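Local coordinates for protein nicotinate phosphoribosyltransferase (Saccharomyces cerevisiae, PDB 1VLP) that catalyses the first step of NAD synthesis from nicotinic acid, the ATP-dependent joining of nicotinate and phosphoribosyl diphosphate to give nicotinate ribonucleotide, at residues 43-48 with 392-397; 253-258 with 396-401; 336-341 with 359-364. One frame throughout, in Å; residues are numbered along the deposited sequence. Where two conformers were deposited one is given.

In the fold
Contacts 1 and 2 adjoin, with centres 10 Å apart; contact 3 lies about 29 Å from either, centre to centre. Contact 1 pairs two neighbouring strands of the antiparallel sheet, and contact 2 ties the next strand, an edge strand of that sheet, to the end of helix 244-254; Asn396 and Gly397 belong to both. Both are partly buried. Contact 1 relies on backbone bonds with apolar side chains on one face, whereas contact 2, nearer the surface, relies on amide-carboxylate stacking, tyrosine packing and bridging water. Contact 3, a buried pair of parallel strands in the other sheet, combines backbone bonds with aromatic packing and ends beside a phosphate.

Contact 1. Residues 43-48 with 392-397; sequences TVTYKY and LLEVNG
Leu392 covers one face of the Tyr46 ring: its CD1 sits over the ring centre, 4.2 Å from the centroid and 12° off the normal, a CH-pi contact. Both belong to neighbouring strands of an antiparallel sheet that brings residues 43-48, from the N-terminal part of the chain, against residues 392-397 some 340 positions later. Leu392 reaches the ring because its CG is anti to the backbone N (chi1 -178°), which carries CD1 between Tyr46 and Val44; the methyl meets Val44 CB at 3.8 Å. Val44 and Val395, a non-hydrogen-bonded pair, continue this apolar face, where branched aliphatic residues suit the buried side of a strand. The Tyr46 hydroxyl is held by Glu245, and the Tyr46 side chain is about 8 Å from that of Tyr27, which probably binds nicotinate.

The register is interrupted by a classic beta bulge. Leu393 and Glu394 both face Thr45, whose carbonyl oxygen accepts two N-H groups, from Leu393 N at 2.9 Å and more distantly from Glu394 N at 3.3 Å. Thr45 N returns a bond to Glu394 O. On the face carrying Thr45 and Glu394 their CB atoms are 4.2 Å apart; Thr45 CG2 and Leu393 CD2 run side by side, while the Thr45 hydroxyl turns to Ser134. Leu393 CD1 also touches Lys47 CD at 3.9 Å, on a partly exposed side of the sheet.

Beyond strand 392-395, Asn396 continues the pairing. Its N binds Thr43 O, and its OD1 receives Thr43 N at 3.0 Å in a nearly straight bond, 174° at the hydrogen.

Contact 2. Residues 253-258 with 396-401; sequences ISEDYL and NGNHAI
Ile253 and Asn396 bring the two backbones to their nearest approach, 6.2 Å between CA atoms, and farther along the segments separate, with Tyr257 and Ile401 CA atoms 10.3 Å apart. Glu255 is the first residue past helix 244-254 to leave helical geometry, with positive phi (62°), which turns the chain so that its CB points at the other segment. No clear direct hydrogen bond crosses the gap.

Glu255 and Asn398 instead lay their flat ends together: carboxylate and amide planes are only 8° apart and stacked, with Glu255 CD 4.0 Å from Asn398 CG. The pair joins the turn after helix 244-254 to strand 398-399, an edge strand of the five-stranded antiparallel sheet. The tie to the helix itself is made by Asn398 ND2, which donates to Ser252 O, so asparagine suits this place by reaching a helix carbonyl. Water 1 accepts from His399 N at 3.0 Å; its approach to Glu255 OE2 is unusually short and doubtful.

Deeper in, the Tyr257 ring meets Ile401 obliquely, CE2 lying 3.9 Å from CG1. The first torsion of Ile401 (63°) turns that CG1 to the tyrosine, where it also lies 3.8 Å from OH. Tyrosine serves two purposes here: its ring packs against aliphatic carbon and against Phe285 edge-to-face, while OH contacts water 2 at 3.0 Å, and that water accepts from Ile401 N at 2.9 Å.

Contact 3. Residues 336-341 with 359-364; sequences ICYSDS and MLATFG. With PO4 (phosphate ion), chain E.
Tyr338 and Phe363 lie side by side on one face of a parallel strand pair, the two strands of a beta-alpha-beta unit whose connecting helix is 344-356. This is the tightly packed part of the contact. The rings are nearly parallel, planes 18° apart, yet slid so far that they barely overlap: the centroids are 5.3 Å apart, and Tyr338 CD2 meets Phe363 CE1 at 3.4 Å. Both side chains take the same first torsion (chi1 -60° and -61°), which directs the rings toward helix 344-356. Ala361, small enough to fit beside the tyrosine, sets CB at the ring edge, and Thr316 holds the Tyr338 hydroxyl. Selenomethionine Met359 folds to bring CE within 3.5 Å of Ile336 CG1, a close fit.

Four backbone bonds, alternating in direction, stitch the strands. The face carrying Cys337 and Thr362 is partly polar: Cys337, partly exposed, sets CB 3.2 Å from Thr362 OG1.

Strand pairing stops after the bond from Gly364 N to Tyr338 O. Ser339 is still buried against Gly364, and its OG is hydrogen-bonded to Arg306 NE and Gln307 O; Arg306 probably binds nicotinate, which sets the loop at the active site. Asp340 and the exposed Ser341 then leave the partner strand. There a phosphate ion, hydrogen-bonded to the N of Thr367, an inferred phosphoribosyl diphosphate-binding residue, may mark a phosphate subsite; Ser341 N donates to its O4 at 2.8 Å.

Contact 1. Residues 43-48 with 392-397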
ATOM      1  N   THR A  43       8.781   1.148  19.332  1.00  2.76           N
ATOM      2  CA  THR A  43       9.281   2.293  18.588  1.00  2.97           C
ATOM      3  C   THR A  43       9.838   1.806  17.256  1.00  2.00           C
ATOM      4  O   THR A  43      10.318   0.658  17.120  1.00  2.00           O
ATOM      5  CB  THR A  43      10.329   3.134  19.364  1.00  5.50           C
ATOM      6  OG1 THR A  43      11.550   2.403  19.545  1.00  4.70           O
ATOM      7  CG2 THR A  43       9.778   3.547  20.705  1.00 10.06           C
ATOM      8  N   VAL A  44       9.677   2.649  16.245  1.00  3.16           N
ATOM      9  CA  VAL A  44      10.104   2.282  14.910  1.00  2.33           C
ATOM     10  C   VAL A  44      10.725   3.476  14.193  1.00  2.00           C
ATOM     11  O   VAL A  44      10.548   4.657  14.597  1.00  2.00           O
ATOM     12  CB  VAL A  44       8.892   1.788  14.047  1.00  2.00           C
ATOM     13  CG1 VAL A  44       8.250   0.511  14.637  1.00  3.50           C
ATOM     14  CG2 VAL A  44       7.839   2.947  13.876  1.00  2.00           C
ATOM     15  N   THR A  45      11.448   3.148  13.116  1.00  2.07           N
ATOM     16  CA  THR A  45      11.923   4.176  12.191  1.00  2.00           C
ATOM     17  C   THR A  45      11.563   3.715  10.785  1.00  2.00           C
ATOM     18  O   THR A  45      11.846   2.575  10.425  1.00  2.00           O
ATOM     19  CB  THR A  45      13.445   4.389  12.298  1.00  2.28           C
ATOM     20  OG1 THR A  45      13.743   4.895  13.601  1.00  5.06           O
ATOM     21  CG2 THR A  45      13.925   5.362  11.244  1.00  5.16           C
ATOM     22  N   TYR A  46      10.975   4.610   9.987  1.00  2.60           N
ATOM     23  CA  TYR A  46      10.797   4.414   8.523  1.00  3.44           C
ATOM     24  C   TYR A  46      11.767   5.307   7.777  1.00  2.12           C
ATOM     25  O   TYR A  46      12.094   6.416   8.275  1.00  2.00           O
ATOM     26  CB  TYR A  46       9.373   4.798   8.056  1.00  2.53           C
ATOM     27  CG  TYR A  46       8.223   3.993   8.636  1.00  2.93           C
ATOM     28  CD1 TYR A  46       7.733   4.277   9.922  1.00  9.18           C
ATOM     29  CD2 TYR A  46       7.615   2.971   7.913  1.00  4.71           C
ATOM     30  CE1 TYR A  46       6.679   3.558  10.465  1.00 11.68           C
ATOM     31  CE2 TYR A  46       6.558   2.245   8.456  1.00  9.18           C
ATOM     32  CZ  TYR A  46       6.114   2.559   9.752  1.00 14.59           C
ATOM     33  OH  TYR A  46       5.063   1.903  10.317  1.00 15.53           O
ATOM     34  N   LYS A  47      12.174   4.891   6.572  0.50  2.00           N
ATOM     35  CA  LYS A  47      13.101   5.662   5.779  0.50  2.00           C
ATOM     36  C   LYS A  47      12.623   5.776   4.359  0.50  2.00           C
ATOM     37  O   LYS A  47      12.196   4.829   3.770  0.50  2.00           O
ATOM     38  CB  LYS A  47      14.497   5.027   5.777  0.50  5.25           C
ATOM     39  CG  LYS A  47      15.394   5.494   4.604  0.50  3.82           C
ATOM     40  CD  LYS A  47      16.798   4.818   4.546  0.50  6.53           C
ATOM     41  CE  LYS A  47      17.688   5.440   3.417  0.50  7.49           C
ATOM     42  NZ  LYS A  47      17.530   4.876   2.026  0.50  8.06           N
ATOM     43  N   TYR A  48      12.752   6.984   3.851  1.00  2.50           N
ATOM     44  CA  TYR A  48      12.505   7.310   2.427  1.00  4.78           C
ATOM     45  C   TYR A  48      13.668   6.862   1.573  1.00  3.91           C
ATOM     46  O   TYR A  48      14.808   7.071   1.898  1.00  4.58           O
ATOM     47  CB  TYR A  48      12.322   8.820   2.289  1.00  5.84           C
ATOM     48  CG  TYR A  48      12.402   9.425   0.901  1.00  4.02           C
ATOM     49  CD1 TYR A  48      11.273   9.457   0.070  1.00  3.66           C
ATOM     50  CD2 TYR A  48      13.605   9.958   0.430  1.00  2.00           C
ATOM     51  CE1 TYR A  48      11.335  10.026  -1.171  1.00  5.18           C
ATOM     52  CE2 TYR A  48      13.687  10.543  -0.864  1.00  3.44           C
ATOM     53  CZ  TYR A  48      12.519  10.617  -1.622  1.00  3.35           C
ATOM     54  OH  TYR A  48      12.579  11.226  -2.842  1.00  3.74           O
ATOM     55  N   LEU A 392       9.787   0.454   6.430  1.00  3.97           N
ATOM     56  CA  LEU A 392      10.139   0.183   7.807  1.00  3.19           C
ATOM     57  C   LEU A 392      11.614  -0.240   7.806  1.00  4.64           C
ATOM     58  O   LEU A 392      11.996  -1.162   7.046  1.00  7.00           O
ATOM     59  CB  LEU A 392       9.227  -0.906   8.393  1.00  3.40           C
ATOM     60  CG  LEU A 392       9.478  -1.245   9.847  1.00  6.82           C
ATOM     61  CD1 LEU A 392       9.222  -0.072  10.745  1.00  4.03           C
ATOM     62  CD2 LEU A 392       8.635  -2.488  10.233  1.00  8.42           C
ATOM     63  N   LEU A 393      12.434   0.448   8.609  1.00  2.00           N
ATOM     64  CA  LEU A 393      13.877   0.193   8.698  1.00  3.42           C
ATOM     65  C   LEU A 393      14.331  -0.463  10.013  1.00  2.81           C
ATOM     66  O   LEU A 393      15.266  -1.293  10.034  1.00  3.33           O
ATOM     67  CB  LEU A 393      14.608   1.541   8.582  1.00  4.89           C
ATOM     68  CG  LEU A 393      16.115   1.674   8.404  1.00 11.09           C
ATOM     69  CD1 LEU A 393      16.506   1.701   6.934  1.00 13.78           C
ATOM     70  CD2 LEU A 393      16.533   2.961   9.027  1.00 18.37           C
ATOM     71  N   GLU A 394      13.723  -0.039  11.112  1.00  3.99           N
ATOM     72  CA  GLU A 394      14.145  -0.459  12.424  1.00  2.19           C
ATOM     73  C   GLU A 394      12.953  -0.545  13.381  1.00  2.00           C
ATOM     74  O   GLU A 394      12.059   0.272  13.269  1.00  2.00           O
ATOM     75  CB  GLU A 394      15.124   0.591  12.934  1.00  4.84           C
ATOM     76  CG  GLU A 394      16.143   0.158  13.872  1.00 14.00           C
ATOM     77  CD  GLU A 394      17.159   1.262  14.139  1.00 12.28           C
ATOM     78  OE1 GLU A 394      16.827   2.205  14.899  1.00 11.00           O
ATOM     79  OE2 GLU A 394      18.293   1.167  13.588  1.00 12.38           O
ATOM     80  N   VAL A 395      13.010  -1.506  14.304  1.00  2.00           N
ATOM     81  CA  VAL A 395      11.995  -1.716  15.356  1.00  2.00           C
ATOM     82  C   VAL A 395      12.690  -1.990  16.714  1.00  3.51           C
ATOM     83  O   VAL A 395      13.441  -2.955  16.805  1.00  2.00           O
ATOM     84  CB  VAL A 395      11.068  -2.893  15.001  1.00  3.49           C
ATOM     85  CG1 VAL A 395       9.909  -3.007  16.030  1.00  4.14           C
ATOM     86  CG2 VAL A 395      10.436  -2.730  13.557  1.00  2.69           C
ATOM     87  N   ASN A 396      12.460  -1.124  17.722  1.00  2.00           N
ATOM     88  CA  ASN A 396      13.145  -1.279  19.006  1.00  2.00           C
ATOM     89  C   ASN A 396      14.662  -1.507  18.779  1.00  2.00           C
ATOM     90  O   ASN A 396      15.294  -2.333  19.409  1.00  2.00           O
ATOM     91  CB  ASN A 396      12.537  -2.439  19.772  1.00  2.06           C
ATOM     92  CG  ASN A 396      11.175  -2.100  20.368  1.00  2.31           C
ATOM     93  OD1 ASN A 396      10.701  -0.962  20.231  1.00  3.04           O
ATOM     94  ND2 ASN A 396      10.594  -3.046  21.081  1.00  4.89           N
ATOM     95  N   GLY A 397      15.231  -0.753  17.842  1.00  2.00           N
ATOM     96  CA  GLY A 397      16.662  -0.782  17.575  1.00  2.00           C
ATOM     97  C   GLY A 397      17.137  -1.927  16.705  1.00  2.40           C
ATOM     98  O   GLY A 397      18.310  -1.921  16.277  1.00  3.31           O
TER

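Contact 2. Residues 253-258 with 396-401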
ATOM      1  N   ILE A 253      10.647  -7.177  16.718  1.00  8.87           N
ATOM      2  CA  ILE A 253      10.468  -6.828  18.111  1.00  9.82           C
ATOM      3  C   ILE A 253      11.426  -7.701  18.937  1.00 11.68           C
ATOM      4  O   ILE A 253      12.186  -7.192  19.734  1.00 20.30           O
ATOM      5  CB  ILE A 253       8.993  -6.935  18.566  1.00  8.44           C
ATOM      6  CG1 ILE A 253       8.174  -5.791  17.970  1.00  6.37           C
ATOM      7  CG2 ILE A 253       8.894  -6.799  20.063  1.00 17.00           C
ATOM      8  CD1 ILE A 253       6.705  -5.957  18.046  1.00 12.53           C
ATOM      9  N   SER A 254      11.445  -9.007  18.723  1.00 14.31           N
ATOM     10  CA  SER A 254      12.369  -9.820  19.491  1.00 17.61           C
ATOM     11  C   SER A 254      13.252 -10.720  18.622  1.00 16.02           C
ATOM     12  O   SER A 254      13.975 -11.543  19.143  1.00 15.14           O
ATOM     13  CB  SER A 254      11.591 -10.611  20.549  1.00 18.17           C
ATOM     14  OG  SER A 254      10.383 -11.114  19.994  1.00 23.40           O
ATOM     15  N   GLU A 255      13.203 -10.520  17.306  1.00 10.85           N
ATOM     16  CA  GLU A 255      14.002 -11.284  16.358  1.00 11.84           C
ATOM     17  C   GLU A 255      13.684 -12.797  16.367  1.00 12.38           C
ATOM     18  O   GLU A 255      14.526 -13.628  16.039  1.00 12.93           O
ATOM     19  CB  GLU A 255      15.495 -10.948  16.513  1.00 16.66           C
ATOM     20  CG  GLU A 255      15.781  -9.479  16.142  1.00 16.69           C
ATOM     21  CD  GLU A 255      17.249  -9.212  15.916  1.00 30.49           C
ATOM     22  OE1 GLU A 255      18.070  -9.548  16.801  1.00 40.47           O
ATOM     23  OE2 GLU A 255      17.586  -8.668  14.848  1.00 32.29           O
ATOM     24  N   ASP A 256      12.441 -13.139  16.720  1.00 10.67           N
ATOM     25  CA  ASP A 256      11.955 -14.484  16.520  1.00 10.68           C
ATOM     26  C   ASP A 256      11.356 -14.566  15.104  1.00  9.07           C
ATOM     27  O   ASP A 256      10.129 -14.388  14.909  1.00  8.60           O
ATOM     28  CB  ASP A 256      10.887 -14.862  17.559  1.00 11.10           C
ATOM     29  CG  ASP A 256      10.585 -16.365  17.554  1.00 20.25           C
ATOM     30  OD1 ASP A 256      10.960 -17.079  16.580  1.00 11.34           O
ATOM     31  OD2 ASP A 256      10.012 -16.846  18.550  1.00 24.09           O
ATOM     32  N   TYR A 257      12.218 -14.851  14.119  1.00  5.30           N
ATOM     33  CA  TYR A 257      11.753 -14.965  12.756  1.00  4.93           C
ATOM     34  C   TYR A 257      11.130 -16.321  12.548  1.00  5.79           C
ATOM     35  O   TYR A 257      10.203 -16.438  11.761  1.00  5.45           O
ATOM     36  CB  TYR A 257      12.873 -14.730  11.743  1.00  5.88           C
ATOM     37  CG  TYR A 257      13.241 -13.269  11.644  1.00  2.73           C
ATOM     38  CD1 TYR A 257      14.063 -12.672  12.610  1.00  8.56           C
ATOM     39  CD2 TYR A 257      12.743 -12.472  10.610  1.00  4.31           C
ATOM     40  CE1 TYR A 257      14.394 -11.328  12.507  1.00  5.62           C
ATOM     41  CE2 TYR A 257      13.055 -11.151  10.510  1.00  3.78           C
ATOM     42  CZ  TYR A 257      13.892 -10.581  11.455  1.00  4.67           C
ATOM     43  OH  TYR A 257      14.181  -9.247  11.353  1.00  4.55           O
ATOM     44  N   LEU A 258      11.644 -17.320  13.262  1.00  7.48           N
ATOM     45  CA  LEU A 258      11.153 -18.715  13.130  1.00 11.74           C
ATOM     46  C   LEU A 258       9.631 -18.790  13.379  1.00  8.74           C
ATOM     47  O   LEU A 258       8.948 -19.564  12.736  1.00  8.20           O
ATOM     48  CB  LEU A 258      11.899 -19.642  14.091  1.00 15.96           C
ATOM     49  CG  LEU A 258      11.679 -21.153  13.922  1.00 19.26           C
ATOM     50  CD1 LEU A 258      12.161 -21.619  12.549  1.00 18.09           C
ATOM     51  CD2 LEU A 258      12.387 -21.923  15.024  1.00 15.66           C
ATOM     52  N   ASN A 396      12.460  -1.124  17.722  1.00  2.00           N
ATOM     53  CA  ASN A 396      13.145  -1.279  19.006  1.00  2.00           C
ATOM     54  C   ASN A 396      14.662  -1.507  18.779  1.00  2.00           C
ATOM     55  O   ASN A 396      15.294  -2.333  19.409  1.00  2.00           O
ATOM     56  CB  ASN A 396      12.537  -2.439  19.772  1.00  2.06           C
ATOM     57  CG  ASN A 396      11.175  -2.100  20.368  1.00  2.31           C
ATOM     58  OD1 ASN A 396      10.701  -0.962  20.231  1.00  3.04           O
ATOM     59  ND2 ASN A 396      10.594  -3.046  21.081  1.00  4.89           N
ATOM     60  N   GLY A 397      15.231  -0.753  17.842  1.00  2.00           N
ATOM     61  CA  GLY A 397      16.662  -0.782  17.575  1.00  2.00           C
ATOM     62  C   GLY A 397      17.137  -1.927  16.705  1.00  2.40           C
ATOM     63  O   GLY A 397      18.310  -1.921  16.277  1.00  3.31           O
ATOM     64  N   ASN A 398      16.258  -2.872  16.403  1.00  2.00           N
ATOM     65  CA  ASN A 398      16.605  -4.059  15.615  1.00  2.00           C
ATOM     66  C   ASN A 398      16.306  -3.803  14.162  1.00  2.00           C
ATOM     67  O   ASN A 398      15.380  -3.082  13.827  1.00  4.15           O
ATOM     68  CB  ASN A 398      15.789  -5.267  16.050  1.00  2.00           C
ATOM     69  CG  ASN A 398      16.057  -5.675  17.467  1.00  2.00           C
ATOM     70  OD1 ASN A 398      17.199  -5.669  17.916  1.00  2.18           O
ATOM     71  ND2 ASN A 398      15.028  -6.064  18.181  1.00  3.22           N
ATOM     72  N   HIS A 399      17.088  -4.397  13.280  1.00  3.60           N
ATOM     73  CA  HIS A 399      16.871  -4.233  11.837  1.00  2.00           C
ATOM     74  C   HIS A 399      15.549  -4.878  11.390  1.00  2.95           C
ATOM     75  O   HIS A 399      15.246  -5.999  11.809  1.00  4.25           O
ATOM     76  CB  HIS A 399      17.987  -4.927  11.065  1.00  2.00           C
ATOM     77  CG  HIS A 399      19.334  -4.310  11.254  1.00  6.30           C
ATOM     78  ND1 HIS A 399      19.627  -3.038  10.821  1.00  9.29           N
ATOM     79  CD2 HIS A 399      20.457  -4.783  11.847  1.00  7.65           C
ATOM     80  CE1 HIS A 399      20.890  -2.760  11.123  1.00 10.84           C
ATOM     81  NE2 HIS A 399      21.405  -3.798  11.754  1.00 10.28           N
ATOM     82  N   ALA A 400      14.811  -4.199  10.519  1.00  2.00           N
ATOM     83  CA  ALA A 400      13.600  -4.736   9.898  1.00  2.95           C
ATOM     84  C   ALA A 400      13.991  -5.157   8.479  1.00  2.71           C
ATOM     85  O   ALA A 400      14.672  -4.397   7.784  1.00  4.86           O
ATOM     86  CB  ALA A 400      12.505  -3.708   9.853  1.00  8.66           C
ATOM     87  N   ILE A 401      13.571  -6.349   8.053  1.00  3.01           N
ATOM     88  CA  ILE A 401      13.970  -6.871   6.723  1.00  5.94           C
ATOM     89  C   ILE A 401      12.831  -7.558   6.017  1.00  7.28           C
ATOM     90  O   ILE A 401      11.860  -7.958   6.646  1.00  3.25           O
ATOM     91  CB  ILE A 401      15.130  -7.895   6.811  1.00  5.73           C
ATOM     92  CG1 ILE A 401      14.722  -9.162   7.623  1.00  6.55           C
ATOM     93  CG2 ILE A 401      16.357  -7.239   7.404  1.00  3.50           C
ATOM     94  CD1 ILE A 401      15.390 -10.403   7.233  1.00  6.63           C
TER
HETATM   95  O   HOH W   1      18.779  -6.612  14.300  1.00 14.65           O
HETATM   96  O   HOH W   2      11.948  -7.789  10.029  1.00  2.00           O

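Contact 3. Residues 336-341 with 359-364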
ATOM      1  N   ILE A 336      -6.637 -15.552  -4.942  1.00  3.90           N
ATOM      2  CA  ILE A 336      -5.375 -14.874  -5.072  1.00  6.54           C
ATOM      3  C   ILE A 336      -5.615 -13.450  -5.562  1.00  4.99           C
ATOM      4  O   ILE A 336      -6.286 -13.217  -6.556  1.00  3.15           O
ATOM      5  CB  ILE A 336      -4.358 -15.559  -6.054  1.00  6.08           C
ATOM      6  CG1 ILE A 336      -4.086 -16.997  -5.642  1.00  8.99           C
ATOM      7  CG2 ILE A 336      -3.078 -14.758  -6.120  1.00  5.71           C
ATOM      8  CD1 ILE A 336      -3.170 -17.727  -6.544  1.00  7.13           C
ATOM      9  N   CYS A 337      -5.097 -12.510  -4.801  1.00  4.15           N
ATOM     10  CA  CYS A 337      -5.130 -11.098  -5.192  1.00  3.69           C
ATOM     11  C   CYS A 337      -3.726 -10.697  -5.698  1.00  4.38           C
ATOM     12  O   CYS A 337      -2.762 -10.733  -4.957  1.00  6.98           O
ATOM     13  CB  CYS A 337      -5.493 -10.254  -3.996  1.00  6.35           C
ATOM     14  SG  CYS A 337      -5.500  -8.500  -4.469  1.00 12.45           S
ATOM     15  N   TYR A 338      -3.642 -10.393  -6.980  1.00  4.45           N
ATOM     16  CA  TYR A 338      -2.424 -10.001  -7.643  1.00  2.00           C
ATOM     17  C   TYR A 338      -2.304  -8.476  -7.542  1.00  4.33           C
ATOM     18  O   TYR A 338      -3.222  -7.744  -7.952  1.00  4.04           O
ATOM     19  CB  TYR A 338      -2.496 -10.389  -9.109  1.00  2.00           C
ATOM     20  CG  TYR A 338      -2.680 -11.874  -9.354  1.00  2.00           C
ATOM     21  CD1 TYR A 338      -1.616 -12.731  -9.450  1.00  2.00           C
ATOM     22  CD2 TYR A 338      -3.950 -12.413  -9.471  1.00  2.01           C
ATOM     23  CE1 TYR A 338      -1.809 -14.075  -9.686  1.00  3.83           C
ATOM     24  CE2 TYR A 338      -4.162 -13.771  -9.677  1.00  3.81           C
ATOM     25  CZ  TYR A 338      -3.072 -14.604  -9.787  1.00  3.78           C
ATOM     26  OH  TYR A 338      -3.317 -15.932 -10.009  1.00  5.09           O
ATOM     27  N   SER A 339      -1.194  -8.010  -6.976  1.00  6.05           N
ATOM     28  CA  SER A 339      -1.087  -6.576  -6.680  1.00  8.31           C
ATOM     29  C   SER A 339       0.245  -5.917  -7.030  1.00  9.41           C
ATOM     30  O   SER A 339       0.488  -4.787  -6.582  1.00  9.82           O
ATOM     31  CB  SER A 339      -1.410  -6.351  -5.186  1.00  9.17           C
ATOM     32  OG  SER A 339      -0.404  -6.931  -4.355  1.00 14.88           O
ATOM     33  N   ASP A 340       1.113  -6.610  -7.767  1.00  8.31           N
ATOM     34  CA  ASP A 340       2.490  -6.131  -8.000  1.00  9.16           C
ATOM     35  C   ASP A 340       2.597  -5.524  -9.380  1.00  7.34           C
ATOM     36  O   ASP A 340       2.768  -6.264 -10.352  1.00  7.65           O
ATOM     37  CB  ASP A 340       3.495  -7.276  -7.854  1.00 11.00           C
ATOM     38  CG  ASP A 340       4.954  -6.826  -8.046  1.00 16.94           C
ATOM     39  OD1 ASP A 340       5.229  -5.597  -7.912  1.00 13.36           O
ATOM     40  OD2 ASP A 340       5.801  -7.700  -8.335  1.00 17.70           O
ATOM     41  N   SER A 341       2.515  -4.190  -9.472  0.50  2.00           N
ATOM     42  CA  SER A 341       2.821  -3.454 -10.686  0.50  2.00           C
ATOM     43  C   SER A 341       2.000  -3.921 -11.894  0.50  2.00           C
ATOM     44  O   SER A 341       2.497  -4.218 -12.971  0.50  2.00           O
ATOM     45  CB  SER A 341       4.329  -3.579 -10.969  0.50  9.23           C
ATOM     46  OG  SER A 341       5.097  -3.294  -9.798  0.50  6.28           O
HETATM   47  N   MSE A 359      -8.274 -21.217  -8.873  1.00  2.00           N
HETATM   48  CA  MSE A 359      -8.232 -20.132  -7.902  1.00  2.00           C
HETATM   49  C   MSE A 359      -9.143 -19.038  -8.400  1.00  4.66           C
HETATM   50  O   MSE A 359      -9.218 -18.800  -9.611  1.00  2.21           O
HETATM   51  CB  MSE A 359      -6.809 -19.571  -7.738  1.00  4.25           C
HETATM   52  CG  MSE A 359      -5.810 -20.597  -7.253  1.00  3.33           C
HETATM   53 SE   MSE A 359      -6.154 -21.246  -5.399  1.00  8.59          SE
HETATM   54  CE  MSE A 359      -6.049 -19.590  -4.474  1.00  8.28           C
ATOM     55  N   LEU A 360      -9.815 -18.376  -7.447  1.00  5.89           N
ATOM     56  CA  LEU A 360     -10.477 -17.114  -7.712  1.00  6.06           C
ATOM     57  C   LEU A 360      -9.392 -16.036  -7.722  1.00  7.05           C
ATOM     58  O   LEU A 360      -8.341 -16.196  -7.057  1.00  9.22           O
ATOM     59  CB  LEU A 360     -11.534 -16.799  -6.672  1.00  3.71           C
ATOM     60  CG  LEU A 360     -12.615 -17.865  -6.472  1.00  5.40           C
ATOM     61  CD1 LEU A 360     -13.456 -17.579  -5.241  1.00  7.52           C
ATOM     62  CD2 LEU A 360     -13.497 -17.944  -7.662  1.00  7.43           C
ATOM     63  N   ALA A 361      -9.594 -15.031  -8.567  1.00  5.97           N
ATOM     64  CA  ALA A 361      -8.606 -13.980  -8.815  1.00  5.02           C
ATOM     65  C   ALA A 361      -9.233 -12.625  -8.534  1.00  6.45           C
ATOM     66  O   ALA A 361     -10.371 -12.349  -8.899  1.00  3.31           O
ATOM     67  CB  ALA A 361      -8.064 -13.985 -10.227  1.00  3.63           C
ATOM     68  N   THR A 362      -8.459 -11.815  -7.853  1.00  5.30           N
ATOM     69  CA  THR A 362      -8.751 -10.360  -7.756  1.00  4.64           C
ATOM     70  C   THR A 362      -7.441  -9.634  -8.013  1.00  5.56           C
ATOM     71  O   THR A 362      -6.339 -10.246  -8.001  1.00  2.38           O
ATOM     72  CB  THR A 362      -9.361  -9.958  -6.420  1.00  3.47           C
ATOM     73  OG1 THR A 362      -8.420 -10.182  -5.361  1.00  5.10           O
ATOM     74  CG2 THR A 362     -10.652 -10.704  -6.193  1.00  4.67           C
ATOM     75  N   PHE A 363      -7.544  -8.313  -8.195  1.00  5.80           N
ATOM     76  CA  PHE A 363      -6.436  -7.476  -8.639  1.00  4.89           C
ATOM     77  C   PHE A 363      -6.448  -6.134  -7.928  1.00  7.08           C
ATOM     78  O   PHE A 363      -7.520  -5.548  -7.751  1.00  6.87           O
ATOM     79  CB  PHE A 363      -6.529  -7.259 -10.170  1.00  4.86           C
ATOM     80  CG  PHE A 363      -6.437  -8.538 -10.942  1.00  7.20           C
ATOM     81  CD1 PHE A 363      -5.213  -9.087 -11.245  1.00  8.46           C
ATOM     82  CD2 PHE A 363      -7.579  -9.286 -11.195  1.00  4.09           C
ATOM     83  CE1 PHE A 363      -5.129 -10.313 -11.850  1.00  6.49           C
ATOM     84  CE2 PHE A 363      -7.491 -10.530 -11.825  1.00  7.33           C
ATOM     85  CZ  PHE A 363      -6.246 -11.022 -12.153  1.00  6.23           C
ATOM     86  N   GLY A 364      -5.279  -5.677  -7.493  1.00  5.22           N
ATOM     87  CA  GLY A 364      -5.074  -4.290  -7.041  1.00  5.60           C
ATOM     88  C   GLY A 364      -4.220  -3.602  -8.093  1.00  5.21           C
ATOM     89  O   GLY A 364      -3.071  -4.003  -8.321  1.00  5.14           O
TER
HETATM   90  P   PO4 E 500       1.935  -0.694  -8.037  1.00 21.92           P
HETATM   91  O1  PO4 E 500       0.869   0.179  -7.431  1.00 35.64           O
HETATM   92  O2  PO4 E 500       2.085  -0.538  -9.523  1.00 20.07           O
HETATM   93  O3  PO4 E 500       3.314  -0.332  -7.467  1.00 44.72           O
HETATM   94  O4  PO4 E 500       1.742  -2.155  -7.686  1.00 29.83           O